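Local coordinates for extracellular solute-binding protein family 1 (Pseudothermotoga lettingae, PDB 5CI5), which probably captures sugars outside the cell for uptake by an ABC transporter, and holds alpha-D-tagatose in its binding pocket here, at residues N118-P121 / T122-Y125; K206-T209 / D210-K214; I243-H246 / E247-R251; H288-D291 / A292-S296; M386-R389 / V390-E394. All blocks are in the same frame, centred on the assembly; numbering follows the deposited sequence.

Interaction 1: residues N118-P121 / T122-Y125; sequences NLWP and TVTY
With chi1 at 75°, Thr122 places its hydroxyl between its own backbone N and carbonyl carbon and swings it back onto the carbonyl of Leu119; in Thr124 (chi1 -64°) OG1 stands beside the backbone N and reaches the carbonyl of Trp120. The two threonines close a tight turn of helical backbone shape that runs straight into strand 124-125, an edge strand of the large mixed sheet in this solute-binding fold. Leu119 O takes two bonds from a single residue: Thr122 OG1, at 2.7 Å, lies in the carbonyl plane on a lone pair, while Thr122 N, at 3.1 Å, sits well above that plane. Trp120 O is gripped twice as well, by Thr124 OG1 at 2.7 Å and by Val123 N at 3.1 Å, and these two donors come from opposite faces of the carbonyl. A weak bond from Thr124 N to Pro121 O follows as the turn opens out. Beyond the turn, Leu119 and Thr122 pack on Leu298 of strand 298-304, and Arg129 makes a cation-pi contact with Trp120. At the edge of the indole, close to its plane, Val123 CG2 rests 3.8 Å from Trp120 CE3.

Interaction 2: residues K206-T209 / D210-K214; sequences KLLT and DDYSK
Thr209 and Asp211 meet through their side chains, which lie next to each other and point the same way, the hydroxyl OG1 of Thr209 donating to Asp211 OD1 at 2.9 Å. That one carboxylate oxygen carries three bonds. The threonine arrives nearly in line with its C-O bond; Ser213 OG meets Asp211 OD1 at 2.7 Å on the syn side, somewhat out of the carboxylate plane; and Ser213 N comes from well above that plane, closing an Asx turn. Asp211 can gather them because its chi1 of 69° folds the carboxylate back over the backbone. Beneath these side chains runs a type I beta turn from Thr209 to Tyr212, closed by Tyr212 N to Thr209 O at 2.8 Å. A nearly straight bond from Thr209 N to Lys214 O, 2.9 Å long, then ties Thr209 to the chain leaving the turn. Farther out, Lys206 bends at chi3 to cross Asp210 at about a right angle, and its NZ makes a salt bridge of 3.5 Å with Asp210 OD1. One water bridges Lys206 NZ and Asp210 N; a second donates to Leu208 O and to Asp210 OD1. The polar turn faces the surface, whereas Leu208 anchors inward the loop that connects helices 190-202 and 220-234, packing against Val408 and Leu412 of helix 397-413 and Ile379 of helix 376-391.

Interaction 3: residues I243-H246 / E247-R251; sequences IQYH and EDDYR
The imidazole of His246 has the carboxylate of Asp249 over one face, with Asp249 OD2 3.5 Å above the His246 ring plane, over its centre, and the two planes inclined by 26°. The same OD2 accepts from His246 N at 3.0 Å through its anti lone pair, and a water bridges it to Gln244 O. A chi1 of 55° turns the His246 ring forward over the start of the following helix, and there ND1 accepts from Asp248 N at 3.2 Å, the donor lying exactly in the ring plane. His246 is thus the N-cap of helix 247-255, and with Asp249 it forms a capping box, which supplies acceptors for backbone N-H groups at the end where the helix provides none. Since ND1 accepts, the ring proton is probably on NE2, which is bonded to Asp63. Under the cap, Tyr250 N donates to His246 O at 2.9 Å, and that carbonyl oxygen also stands over one face of the Tyr250 ring, offset toward the rim. Tyr250 CE1 packs 3.5 Å from Tyr245 CB, while the Tyr250 hydroxyl is bonded to Val184 O. On the helix's first turn, Arg251 NH1 holds Asp248 OD1 in a salt bridge of 2.8 Å. Two residues of that turn connect to the tagatose pocket: Asp248 OD2 bonds Gln32, and Glu247 forms a salt bridge with Arg139, both partners lining the sugar site.

Interaction 4: residues H288-D291 / A292-S296; sequences HPYD and AKPAS
Tyr290 and Pro294 run side by side, pointing the same way, and supply the tightly packed half of this contact. The proline covers one face of the phenol ring: Pro294 CG lies 4.0 Å from the Tyr290 ring centroid and 19° off the ring normal, a CH-pi contact, while Pro294 N lies over the same face, nearer the rim. A chi1 of 63° folds the Tyr290 ring in over its own backbone and so onto the returning chain at Pro294 N and the Lys293 carbonyl. The backbone itself sets Tyr290 CB 3.2 Å from Lys293 O. The bend is looser. Ala292 and Lys293 are exposed, and Asp291 OD2 forms a salt bridge with Lys224. On the other flank of the tyrosine the two arms of the loop are joined through solvent. One water links His288 N to Ala295 O, and a second bridges His288 O and Ala295 O, 2.8 Å from each. His288 is fixed in turn by ND1 donating to Pro289 O (2.9 Å), on a lone pair and in the carbonyl plane. The loop leads from strand 283-286 to strand 298-304, members of different sheets, and Ala202 at the end of helix 190-202 grips both arms by backbone bonds. Between 288-291 and 292-296 themselves no direct hydrogen bond forms, which leaves ring-proline dispersion and bridging water to join them.

Interaction 5: residues M386-R389 / V390-E394; sequences MVQR and VLLGE
Arg389 and Glu394 form the outermost closure of this helix end, with Glu394 N donating to Arg389 O at 2.9 Å. A second bond, Gly393 N to Val390 O at 3.0 Å, sits within the first, and with the positive phi of Gly393 (78°) the pair makes a Schellman motif that ends helix 376-391. Regular helical bonds lead up to it: Leu392 N reaches Gln388 O at 2.8 Å, Leu391 N reaches Val387 O at 3.0 Å, and Val390 N reaches Met386 O at the longer 3.3 Å. Lys234 NZ also donates to Val390 O, and its charge probably offsets the negative end of the helix dipole. The side chains of the first pair add a looser tie. Arg389, bent at chi2 and chi3, crosses Glu394 at about a right angle; the salt bridge from Arg389 NH1 to Glu394 OE1 is long at 3.7 Å, and the details of this pairing are doubtful. Apolar contacts fill the inner side of the helix, where Val387 CG1 and Leu391 CD1 lie alongside each other, 3.8 Å apart. Outward from there, Met386, present as selenomethionine, packs on Ala400, Ile401 and Ala404 of helix 397-413 and on Tyr196 of helix 190-202, while Val387, Val390 and Leu391 face Tyr229, Thr230 and Ala233 of helix 220-234.

In the fold
All five contacts are local turns or helix ends, yet their chemistry follows their place. Interactions 1, 3 and 5 are partly buried. Interactions 1 and 3 rely on side-chain groups bonding backbone atoms, interaction 1 leading into a strand and interaction 3 starting a helix whose Glu247 side chain comes to about 5 Å from the sugar. Interactions 2 and 4 lie at the surface and recruit waters, but interaction 2 is rich in direct hydrogen bonds where interaction 4 has none across it. Interaction 5 caps the opposite kind of helix end from interaction 3, using backbone bonds. These last two touch: Ile243 CD1 packs 3.7 Å from Leu391 CB. Interaction 2 meets the same helix, 376-391, through Leu208.

Interaction 1: residues N118-P121 / T122-Y125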
loop_
_atom_site.group_PDB
_atom_site.type_symbol
_atom_site.label_atom_id
_atom_site.label_comp_id
_atom_site.label_asym_id
_atom_site.label_seq_id
_atom_site.Cartn_x
_atom_site.Cartn_y
_atom_site.Cartn_z
ATOM N N ASN A 118 -9.275 8.921 -9.430
ATOM C CA ASN A 118 -8.038 9.338 -8.825
ATOM C C ASN A 118 -6.964 8.307 -9.051
ATOM O O ASN A 118 -5.797 8.559 -8.791
ATOM C CB ASN A 118 -8.227 9.622 -7.332
ATOM C CG ASN A 118 -8.816 8.448 -6.556
ATOM O OD1 ASN A 118 -9.697 7.716 -7.043
ATOM N ND2 ASN A 118 -8.360 8.292 -5.311
ATOM N N LEU A 119 -7.342 7.139 -9.572
ATOM C CA LEU A 119 -6.334 6.116 -9.836
ATOM C C LEU A 119 -5.630 6.327 -11.184
ATOM O O LEU A 119 -4.521 5.827 -11.373
ATOM C CB LEU A 119 -6.963 4.706 -9.795
ATOM C CG LEU A 119 -7.634 4.373 -8.452
ATOM C CD1 LEU A 119 -8.290 2.979 -8.481
ATOM C CD2 LEU A 119 -6.617 4.482 -7.290
ATOM N N TRP A 120 -6.251 7.018 -12.138
ATOM C CA TRP A 120 -5.608 7.077 -13.455
ATOM C C TRP A 120 -4.264 7.800 -13.428
ATOM O O TRP A 120 -3.341 7.338 -14.065
ATOM C CB TRP A 120 -6.532 7.707 -14.487
ATOM C CG TRP A 120 -7.685 6.825 -14.851
ATOM C CD1 TRP A 120 -9.010 7.146 -14.803
ATOM C CD2 TRP A 120 -7.620 5.465 -15.307
ATOM N NE1 TRP A 120 -9.777 6.071 -15.215
ATOM C CE2 TRP A 120 -8.946 5.025 -15.511
ATOM C CE3 TRP A 120 -6.573 4.580 -15.552
ATOM C CZ2 TRP A 120 -9.249 3.736 -15.965
ATOM C CZ3 TRP A 120 -6.868 3.301 -16.003
ATOM C CH2 TRP A 120 -8.200 2.893 -16.213
ATOM N N PRO A 121 -4.120 8.890 -12.636
ATOM C CA PRO A 121 -2.798 9.529 -12.631
ATOM C C PRO A 121 -1.661 8.615 -12.153
ATOM O O PRO A 121 -0.501 8.824 -12.545
ATOM C CB PRO A 121 -3.001 10.730 -11.687
ATOM C CG PRO A 121 -4.442 11.051 -11.836
ATOM C CD PRO A 121 -5.124 9.721 -11.944
ATOM N N THR A 122 -1.974 7.609 -11.330
ATOM C CA THR A 122 -0.954 6.730 -10.776
ATOM C C THR A 122 -0.344 5.778 -11.801
ATOM O O THR A 122 0.728 5.208 -11.545
ATOM C CB THR A 122 -1.498 5.861 -9.613
ATOM O OG1 THR A 122 -2.331 4.805 -10.121
ATOM C CG2 THR A 122 -2.293 6.698 -8.605
ATOM N N VAL A 123 -1.014 5.598 -12.945
ATOM C CA VAL A 123 -0.554 4.671 -13.980
ATOM C C VAL A 123 -0.336 5.385 -15.316
ATOM O O VAL A 123 -0.277 4.723 -16.375
ATOM C CB VAL A 123 -1.537 3.491 -14.187
ATOM C CG1 VAL A 123 -1.598 2.600 -12.948
ATOM C CG2 VAL A 123 -2.949 3.989 -14.565
ATOM N N THR A 124 -0.177 6.712 -15.249
ATOM C CA THR A 124 -0.039 7.556 -16.427
ATOM C C THR A 124 1.381 8.114 -16.552
ATOM O O THR A 124 2.001 8.540 -15.565
ATOM C CB THR A 124 -1.079 8.708 -16.393
ATOM O OG1 THR A 124 -2.397 8.161 -16.451
ATOM C CG2 THR A 124 -0.902 9.656 -17.576
ATOM N N TYR A 125 1.902 8.054 -17.776
ATOM C CA TYR A 125 3.188 8.658 -18.116
ATOM C C TYR A 125 2.964 9.482 -19.393
ATOM O O TYR A 125 2.520 8.945 -20.409
ATOM C CB TYR A 125 4.272 7.572 -18.317
ATOM C CG TYR A 125 5.563 8.117 -18.859
ATOM C CD1 TYR A 125 6.416 8.855 -18.045
ATOM C CD2 TYR A 125 5.926 7.930 -20.204
ATOM C CE1 TYR A 125 7.607 9.393 -18.547
ATOM C CE2 TYR A 125 7.108 8.464 -20.714
ATOM C CZ TYR A 125 7.941 9.216 -19.870
ATOM O OH TYR A 125 9.129 9.779 -20.303
#

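Interaction 2: residues K206-T209 / D210-K214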
loop_
_atom_site.group_PDB
_atom_site.type_symbol
_atom_site.label_atom_id
_atom_site.label_comp_id
_atom_site.label_asym_id
_atom_site.label_seq_id
_atom_site.Cartn_x
_atom_site.Cartn_y
_atom_site.Cartn_z
ATOM N N LYS A 206 4.580 18.021 3.217
ATOM C CA LYS A 206 4.428 17.413 1.901
ATOM C C LYS A 206 5.749 16.773 1.540
ATOM O O LYS A 206 6.806 17.202 2.037
ATOM C CB LYS A 206 4.072 18.446 0.829
ATOM C CG LYS A 206 2.845 19.285 1.092
ATOM C CD LYS A 206 2.645 20.350 -0.014
ATOM C CE LYS A 206 3.954 21.051 -0.400
ATOM N NZ LYS A 206 3.750 22.264 -1.248
ATOM N N LEU A 207 5.713 15.767 0.666
ATOM C CA LEU A 207 6.936 15.058 0.295
ATOM C C LEU A 207 7.786 15.872 -0.687
ATOM O O LEU A 207 8.936 16.236 -0.389
ATOM C CB LEU A 207 6.588 13.687 -0.298
ATOM C CG LEU A 207 7.804 12.781 -0.568
ATOM C CD1 LEU A 207 8.436 12.263 0.700
ATOM C CD2 LEU A 207 7.397 11.632 -1.462
ATOM N N LEU A 208 7.220 16.145 -1.858
ATOM C CA LEU A 208 7.826 17.046 -2.836
ATOM C C LEU A 208 6.989 18.286 -3.034
ATOM O O LEU A 208 5.812 18.342 -2.644
ATOM C CB LEU A 208 7.990 16.331 -4.181
ATOM C CG LEU A 208 8.671 14.961 -4.250
ATOM C CD1 LEU A 208 8.784 14.519 -5.734
ATOM C CD2 LEU A 208 10.045 14.985 -3.595
ATOM N N THR A 209 7.598 19.293 -3.659
ATOM C CA THR A 209 6.844 20.449 -4.092
ATOM C C THR A 209 5.791 20.016 -5.122
ATOM O O THR A 209 5.877 18.933 -5.699
ATOM C CB THR A 209 7.784 21.537 -4.680
ATOM O OG1 THR A 209 8.538 21.016 -5.783
ATOM C CG2 THR A 209 8.756 22.018 -3.598
ATOM N N ASP A 210 4.775 20.852 -5.310
ATOM C CA ASP A 210 3.648 20.500 -6.159
ATOM C C ASP A 210 4.043 20.169 -7.588
ATOM O O ASP A 210 3.375 19.347 -8.221
ATOM C CB ASP A 210 2.624 21.633 -6.162
ATOM C CG ASP A 210 1.893 21.758 -4.842
ATOM O OD1 ASP A 210 2.025 20.845 -3.996
ATOM O OD2 ASP A 210 1.184 22.768 -4.653
ATOM N N ASP A 211 5.115 20.780 -8.093
ATOM C CA ASP A 211 5.572 20.511 -9.449
ATOM C C ASP A 211 6.642 19.401 -9.497
ATOM O O ASP A 211 7.278 19.197 -10.534
ATOM C CB ASP A 211 6.109 21.801 -10.120
ATOM C CG ASP A 211 7.417 22.322 -9.507
ATOM O OD1 ASP A 211 7.997 21.701 -8.590
ATOM O OD2 ASP A 211 7.891 23.382 -9.967
ATOM N N TYR A 212 6.829 18.698 -8.372
ATOM C CA TYR A 212 7.784 17.576 -8.264
ATOM C C TYR A 212 9.250 17.908 -8.467
ATOM O O TYR A 212 10.058 17.000 -8.636
ATOM C CB TYR A 212 7.473 16.481 -9.272
ATOM C CG TYR A 212 6.047 16.110 -9.359
ATOM C CD1 TYR A 212 5.323 15.772 -8.226
ATOM C CD2 TYR A 212 5.405 16.080 -10.591
ATOM C CE1 TYR A 212 4.001 15.423 -8.306
ATOM C CE2 TYR A 212 4.080 15.730 -10.680
ATOM C CZ TYR A 212 3.387 15.404 -9.532
ATOM O OH TYR A 212 2.061 15.062 -9.627
ATOM N N SER A 213 9.607 19.183 -8.485
ATOM C CA SER A 213 10.971 19.554 -8.825
ATOM C C SER A 213 11.959 19.442 -7.668
ATOM O O SER A 213 13.175 19.340 -7.884
ATOM C CB SER A 213 10.988 20.985 -9.375
ATOM O OG SER A 213 10.679 21.946 -8.392
ATOM N N LYS A 214 11.428 19.412 -6.446
ATOM C CA LYS A 214 12.203 19.677 -5.255
ATOM C C LYS A 214 11.609 18.916 -4.059
ATOM O O LYS A 214 10.396 18.744 -3.976
ATOM C CB LYS A 214 12.204 21.198 -4.989
ATOM C CG LYS A 214 12.907 21.686 -3.743
ATOM C CD LYS A 214 12.892 23.220 -3.676
ATOM C CE LYS A 214 13.194 23.757 -2.283
ATOM N NZ LYS A 214 12.158 23.339 -1.276
HETATM O O HOH W 1 5.017 23.342 -3.525
HETATM O O HOH W 2 3.329 17.998 -3.415
#

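Interaction 3: residues I243-H246 / E247-R251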
loop_
_atom_site.group_PDB
_atom_site.type_symbol
_atom_site.label_atom_id
_atom_site.label_comp_id
_atom_site.label_asym_id
_atom_site.label_seq_id
_atom_site.Cartn_x
_atom_site.Cartn_y
_atom_site.Cartn_z
ATOM N N ILE A 243 13.285 -1.465 13.463
ATOM C CA ILE A 243 14.277 -1.758 12.437
ATOM C C ILE A 243 13.989 -3.111 11.777
ATOM O O ILE A 243 14.323 -3.299 10.598
ATOM C CB ILE A 243 15.716 -1.725 13.036
ATOM C CG1 ILE A 243 16.169 -0.282 13.221
ATOM C CG2 ILE A 243 16.712 -2.488 12.152
ATOM C CD1 ILE A 243 16.326 0.501 11.910
ATOM N N GLN A 244 13.362 -4.032 12.513
ATOM C CA GLN A 244 13.108 -5.390 12.037
ATOM C C GLN A 244 11.725 -5.631 11.457
ATOM O O GLN A 244 11.530 -6.602 10.721
ATOM C CB GLN A 244 13.269 -6.410 13.169
ATOM C CG GLN A 244 14.621 -6.489 13.798
ATOM C CD GLN A 244 14.615 -7.489 14.942
ATOM O OE1 GLN A 244 13.971 -7.268 15.963
ATOM N NE2 GLN A 244 15.299 -8.607 14.759
ATOM N N TYR A 245 10.761 -4.799 11.835
ATOM C CA TYR A 245 9.348 -5.094 11.559
ATOM C C TYR A 245 8.622 -3.969 10.860
ATOM O O TYR A 245 8.958 -2.796 11.018
ATOM C CB TYR A 245 8.612 -5.420 12.866
ATOM C CG TYR A 245 9.203 -6.617 13.597
ATOM C CD1 TYR A 245 9.224 -7.869 13.003
ATOM C CD2 TYR A 245 9.707 -6.483 14.868
ATOM C CE1 TYR A 245 9.745 -8.964 13.662
ATOM C CE2 TYR A 245 10.233 -7.559 15.541
ATOM C CZ TYR A 245 10.260 -8.807 14.928
ATOM O OH TYR A 245 10.778 -9.926 15.585
ATOM N N HIS A 246 7.574 -4.340 10.133
ATOM C CA HIS A 246 6.730 -3.370 9.452
ATOM C C HIS A 246 5.260 -3.786 9.546
ATOM O O HIS A 246 4.925 -4.818 10.151
ATOM C CB HIS A 246 7.165 -3.186 7.978
ATOM C CG HIS A 246 7.226 -4.458 7.194
ATOM N ND1 HIS A 246 6.138 -5.278 7.018
ATOM C CD2 HIS A 246 8.242 -5.011 6.487
ATOM C CE1 HIS A 246 6.485 -6.303 6.255
ATOM N NE2 HIS A 246 7.758 -6.171 5.929
ATOM N N GLU A 247 4.410 -2.973 8.915
ATOM C CA GLU A 247 2.960 -3.179 8.871
ATOM C C GLU A 247 2.490 -4.626 8.793
ATOM O O GLU A 247 1.527 -4.987 9.466
ATOM C CB GLU A 247 2.344 -2.496 7.655
ATOM C CG GLU A 247 2.416 -1.016 7.586
ATOM C CD GLU A 247 1.813 -0.498 6.289
ATOM O OE1 GLU A 247 1.399 -1.325 5.449
ATOM O OE2 GLU A 247 1.764 0.729 6.106
ATOM N N ASP A 248 3.092 -5.432 7.913
ATOM C CA ASP A 248 2.551 -6.761 7.674
ATOM C C ASP A 248 2.863 -7.664 8.870
ATOM O O ASP A 248 2.005 -8.437 9.305
ATOM C CB ASP A 248 3.093 -7.350 6.384
ATOM C CG ASP A 248 2.728 -6.519 5.167
ATOM O OD1 ASP A 248 1.549 -6.113 5.084
ATOM O OD2 ASP A 248 3.584 -6.308 4.271
ATOM N N ASP A 249 4.069 -7.528 9.419
ATOM C CA ASP A 249 4.436 -8.195 10.659
ATOM C C ASP A 249 3.487 -7.777 11.793
ATOM O O ASP A 249 2.977 -8.614 12.553
ATOM C CB ASP A 249 5.880 -7.862 11.027
ATOM C CG ASP A 249 6.846 -8.184 9.921
ATOM O OD1 ASP A 249 6.759 -9.308 9.394
ATOM O OD2 ASP A 249 7.671 -7.311 9.559
ATOM N N TYR A 250 3.216 -6.481 11.876
ATOM C CA TYR A 250 2.351 -5.970 12.945
ATOM C C TYR A 250 0.924 -6.500 12.808
ATOM O O TYR A 250 0.264 -6.734 13.825
ATOM C CB TYR A 250 2.374 -4.443 12.974
ATOM C CG TYR A 250 3.752 -3.875 13.266
ATOM C CD1 TYR A 250 4.587 -4.477 14.200
ATOM C CD2 TYR A 250 4.236 -2.744 12.592
ATOM C CE1 TYR A 250 5.838 -3.960 14.470
ATOM C CE2 TYR A 250 5.487 -2.238 12.845
ATOM C CZ TYR A 250 6.291 -2.848 13.790
ATOM O OH TYR A 250 7.529 -2.363 14.092
ATOM N N ARG A 251 0.431 -6.672 11.580
ATOM C CA ARG A 251 -0.905 -7.228 11.366
ATOM C C ARG A 251 -0.949 -8.663 11.880
ATOM O O ARG A 251 -1.913 -9.083 12.522
ATOM C CB ARG A 251 -1.300 -7.185 9.881
ATOM C CG ARG A 251 -2.678 -7.717 9.588
ATOM C CD ARG A 251 -2.931 -7.866 8.088
ATOM N NE ARG A 251 -2.026 -8.827 7.471
ATOM C CZ ARG A 251 -1.027 -8.515 6.638
ATOM N NH1 ARG A 251 -0.775 -7.261 6.268
ATOM N NH2 ARG A 251 -0.281 -9.486 6.140
HETATM O O HOH W 3 10.074 -7.410 8.455
#

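Interaction 4: residues H288-D291 / A292-S296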
loop_
_atom_site.group_PDB
_atom_site.type_symbol
_atom_site.label_atom_id
_atom_site.label_comp_id
_atom_site.label_asym_id
_atom_site.label_seq_id
_atom_site.Cartn_x
_atom_site.Cartn_y
_atom_site.Cartn_z
ATOM N N HIS A 288 -6.364 7.750 10.526
ATOM C CA HIS A 288 -5.197 7.698 11.378
ATOM C C HIS A 288 -5.138 8.988 12.210
ATOM O O HIS A 288 -5.420 10.092 11.710
ATOM C CB HIS A 288 -3.908 7.521 10.573
ATOM C CG HIS A 288 -2.721 7.109 11.397
ATOM N ND1 HIS A 288 -1.978 8.003 12.137
ATOM C CD2 HIS A 288 -2.134 5.901 11.565
ATOM C CE1 HIS A 288 -0.983 7.361 12.726
ATOM N NE2 HIS A 288 -1.070 6.075 12.411
ATOM N N PRO A 289 -4.795 8.856 13.495
ATOM C CA PRO A 289 -4.572 10.057 14.308
ATOM C C PRO A 289 -3.647 11.066 13.622
ATOM O O PRO A 289 -2.670 10.680 12.960
ATOM C CB PRO A 289 -3.925 9.495 15.579
ATOM C CG PRO A 289 -4.523 8.130 15.696
ATOM C CD PRO A 289 -4.614 7.621 14.280
ATOM N N TYR A 290 -3.957 12.349 13.785
ATOM C CA TYR A 290 -3.202 13.387 13.093
ATOM C C TYR A 290 -2.918 14.568 14.024
ATOM O O TYR A 290 -3.400 14.625 15.170
ATOM C CB TYR A 290 -3.945 13.825 11.816
ATOM C CG TYR A 290 -5.298 14.464 12.050
ATOM C CD1 TYR A 290 -5.420 15.831 12.238
ATOM C CD2 TYR A 290 -6.447 13.702 12.063
ATOM C CE1 TYR A 290 -6.663 16.416 12.440
ATOM C CE2 TYR A 290 -7.687 14.276 12.266
ATOM C CZ TYR A 290 -7.786 15.638 12.451
ATOM O OH TYR A 290 -9.017 16.213 12.647
ATOM N N ASP A 291 -2.095 15.482 13.520
ATOM C CA ASP A 291 -1.618 16.657 14.229
ATOM C C ASP A 291 -2.337 17.892 13.664
ATOM O O ASP A 291 -3.366 18.320 14.200
ATOM C CB ASP A 291 -0.096 16.757 14.067
ATOM C CG ASP A 291 0.478 18.051 14.600
ATOM O OD1 ASP A 291 0.017 18.507 15.667
ATOM O OD2 ASP A 291 1.404 18.596 13.961
ATOM N N ALA A 292 -1.849 18.404 12.538
ATOM C CA ALA A 292 -2.408 19.604 11.915
ATOM C C ALA A 292 -3.578 19.340 10.957
ATOM O O ALA A 292 -4.520 20.137 10.872
ATOM C CB ALA A 292 -1.312 20.332 11.173
ATOM N N LYS A 293 -3.508 18.226 10.231
ATOM C CA LYS A 293 -4.418 17.935 9.123
ATOM C C LYS A 293 -4.672 16.440 9.056
ATOM O O LYS A 293 -3.726 15.667 9.174
ATOM C CB LYS A 293 -3.822 18.373 7.779
ATOM C CG LYS A 293 -3.523 19.859 7.615
ATOM C CD LYS A 293 -3.227 20.189 6.137
ATOM C CE LYS A 293 -2.714 21.618 5.956
ATOM N NZ LYS A 293 -3.480 22.615 6.763
ATOM N N PRO A 294 -5.919 16.028 8.786
ATOM C CA PRO A 294 -6.179 14.629 8.453
ATOM C C PRO A 294 -5.365 14.183 7.258
ATOM O O PRO A 294 -5.211 14.944 6.298
ATOM C CB PRO A 294 -7.668 14.607 8.122
ATOM C CG PRO A 294 -8.220 15.856 8.670
ATOM C CD PRO A 294 -7.131 16.853 8.657
ATOM N N ALA A 295 -4.873 12.951 7.312
ATOM C CA ALA A 295 -4.082 12.400 6.210
ATOM C C ALA A 295 -4.347 10.928 5.970
ATOM O O ALA A 295 -4.554 10.150 6.896
ATOM C CB ALA A 295 -2.589 12.607 6.481
ATOM N N SER A 296 -4.257 10.573 4.700
ATOM C CA SER A 296 -4.224 9.197 4.268
ATOM C C SER A 296 -3.383 9.171 3.012
ATOM O O SER A 296 -3.269 10.189 2.327
ATOM C CB SER A 296 -5.635 8.658 4.019
ATOM O OG SER A 296 -5.629 7.299 3.592
HETATM O O HOH W 4 -5.780 7.736 7.609
HETATM O O HOH W 5 -4.118 11.050 9.458
#

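Interaction 5: residues M386-R389 / V390-E394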
loop_
_atom_site.group_PDB
_atom_site.type_symbol
_atom_site.label_atom_id
_atom_site.label_comp_id
_atom_site.label_asym_id
_atom_site.label_seq_id
_atom_site.Cartn_x
_atom_site.Cartn_y
_atom_site.Cartn_z
HETATM N N MSE A 386 16.653 7.446 5.885
HETATM C CA MSE A 386 16.466 8.522 6.848
HETATM C C MSE A 386 15.897 7.971 8.162
HETATM O O MSE A 386 16.468 8.172 9.260
HETATM C CB MSE A 386 15.539 9.577 6.244
HETATM C CG MSE A 386 15.279 10.745 7.138
HETATM SE SE MSE A 386 13.912 11.880 6.415
HETATM C CE MSE A 386 12.405 10.670 6.593
ATOM N N VAL A 387 14.782 7.248 8.057
ATOM C CA VAL A 387 14.128 6.719 9.242
ATOM C C VAL A 387 15.044 5.728 9.949
ATOM O O VAL A 387 15.194 5.778 11.188
ATOM C CB VAL A 387 12.793 6.057 8.879
ATOM C CG1 VAL A 387 12.193 5.316 10.077
ATOM C CG2 VAL A 387 11.829 7.104 8.362
ATOM N N GLN A 388 15.667 4.837 9.188
ATOM C CA GLN A 388 16.503 3.811 9.806
ATOM C C GLN A 388 17.677 4.402 10.558
ATOM O O GLN A 388 17.999 3.940 11.658
ATOM C CB GLN A 388 17.069 2.822 8.780
ATOM C CG GLN A 388 16.142 1.791 8.327
ATOM C CD GLN A 388 16.819 0.415 8.216
ATOM O OE1 GLN A 388 18.015 0.298 7.881
ATOM N NE2 GLN A 388 16.060 -0.622 8.519
ATOM N N ARG A 389 18.309 5.425 9.996
ATOM C CA ARG A 389 19.526 5.976 10.583
ATOM C C ARG A 389 19.182 6.652 11.905
ATOM O O ARG A 389 19.975 6.647 12.835
ATOM C CB ARG A 389 20.208 6.939 9.606
ATOM C CG ARG A 389 20.834 6.231 8.387
ATOM C CD ARG A 389 22.354 6.166 8.461
ATOM N NE ARG A 389 22.989 7.186 7.645
ATOM C CZ ARG A 389 24.237 7.607 7.819
ATOM N NH1 ARG A 389 24.994 7.098 8.787
ATOM N NH2 ARG A 389 24.727 8.539 7.023
ATOM N N VAL A 390 17.987 7.219 11.998
ATOM C CA VAL A 390 17.534 7.771 13.266
ATOM C C VAL A 390 17.273 6.643 14.269
ATOM O O VAL A 390 17.728 6.710 15.423
ATOM C CB VAL A 390 16.271 8.641 13.082
ATOM C CG1 VAL A 390 15.696 9.032 14.439
ATOM C CG2 VAL A 390 16.614 9.844 12.258
ATOM N N LEU A 391 16.566 5.599 13.840
ATOM C CA LEU A 391 16.231 4.492 14.729
ATOM C C LEU A 391 17.500 3.822 15.265
ATOM O O LEU A 391 17.533 3.391 16.409
ATOM C CB LEU A 391 15.370 3.456 13.998
ATOM C CG LEU A 391 13.963 3.921 13.644
ATOM C CD1 LEU A 391 13.263 2.867 12.788
ATOM C CD2 LEU A 391 13.156 4.187 14.895
ATOM N N LEU A 392 18.529 3.765 14.427
ATOM C CA LEU A 392 19.789 3.112 14.772
ATOM C C LEU A 392 20.684 4.002 15.610
ATOM O O LEU A 392 21.709 3.537 16.134
ATOM C CB LEU A 392 20.537 2.697 13.509
ATOM C CG LEU A 392 19.946 1.574 12.651
ATOM C CD1 LEU A 392 20.554 1.576 11.259
ATOM C CD2 LEU A 392 20.173 0.241 13.345
ATOM N N GLY A 393 20.311 5.273 15.736
ATOM C CA GLY A 393 21.074 6.221 16.537
ATOM C C GLY A 393 22.323 6.716 15.826
ATOM O O GLY A 393 23.237 7.278 16.457
ATOM N N GLU A 394 22.365 6.521 14.507
ATOM C CA GLU A 394 23.515 6.939 13.705
ATOM C C GLU A 394 23.454 8.424 13.406
ATOM O O GLU A 394 24.485 9.082 13.315
ATOM C CB GLU A 394 23.599 6.117 12.411
ATOM C CG GLU A 394 23.870 4.639 12.699
ATOM C CD GLU A 394 23.765 3.746 11.490
ATOM O OE1 GLU A 394 23.313 4.213 10.419
ATOM O OE2 GLU A 394 24.133 2.553 11.625
#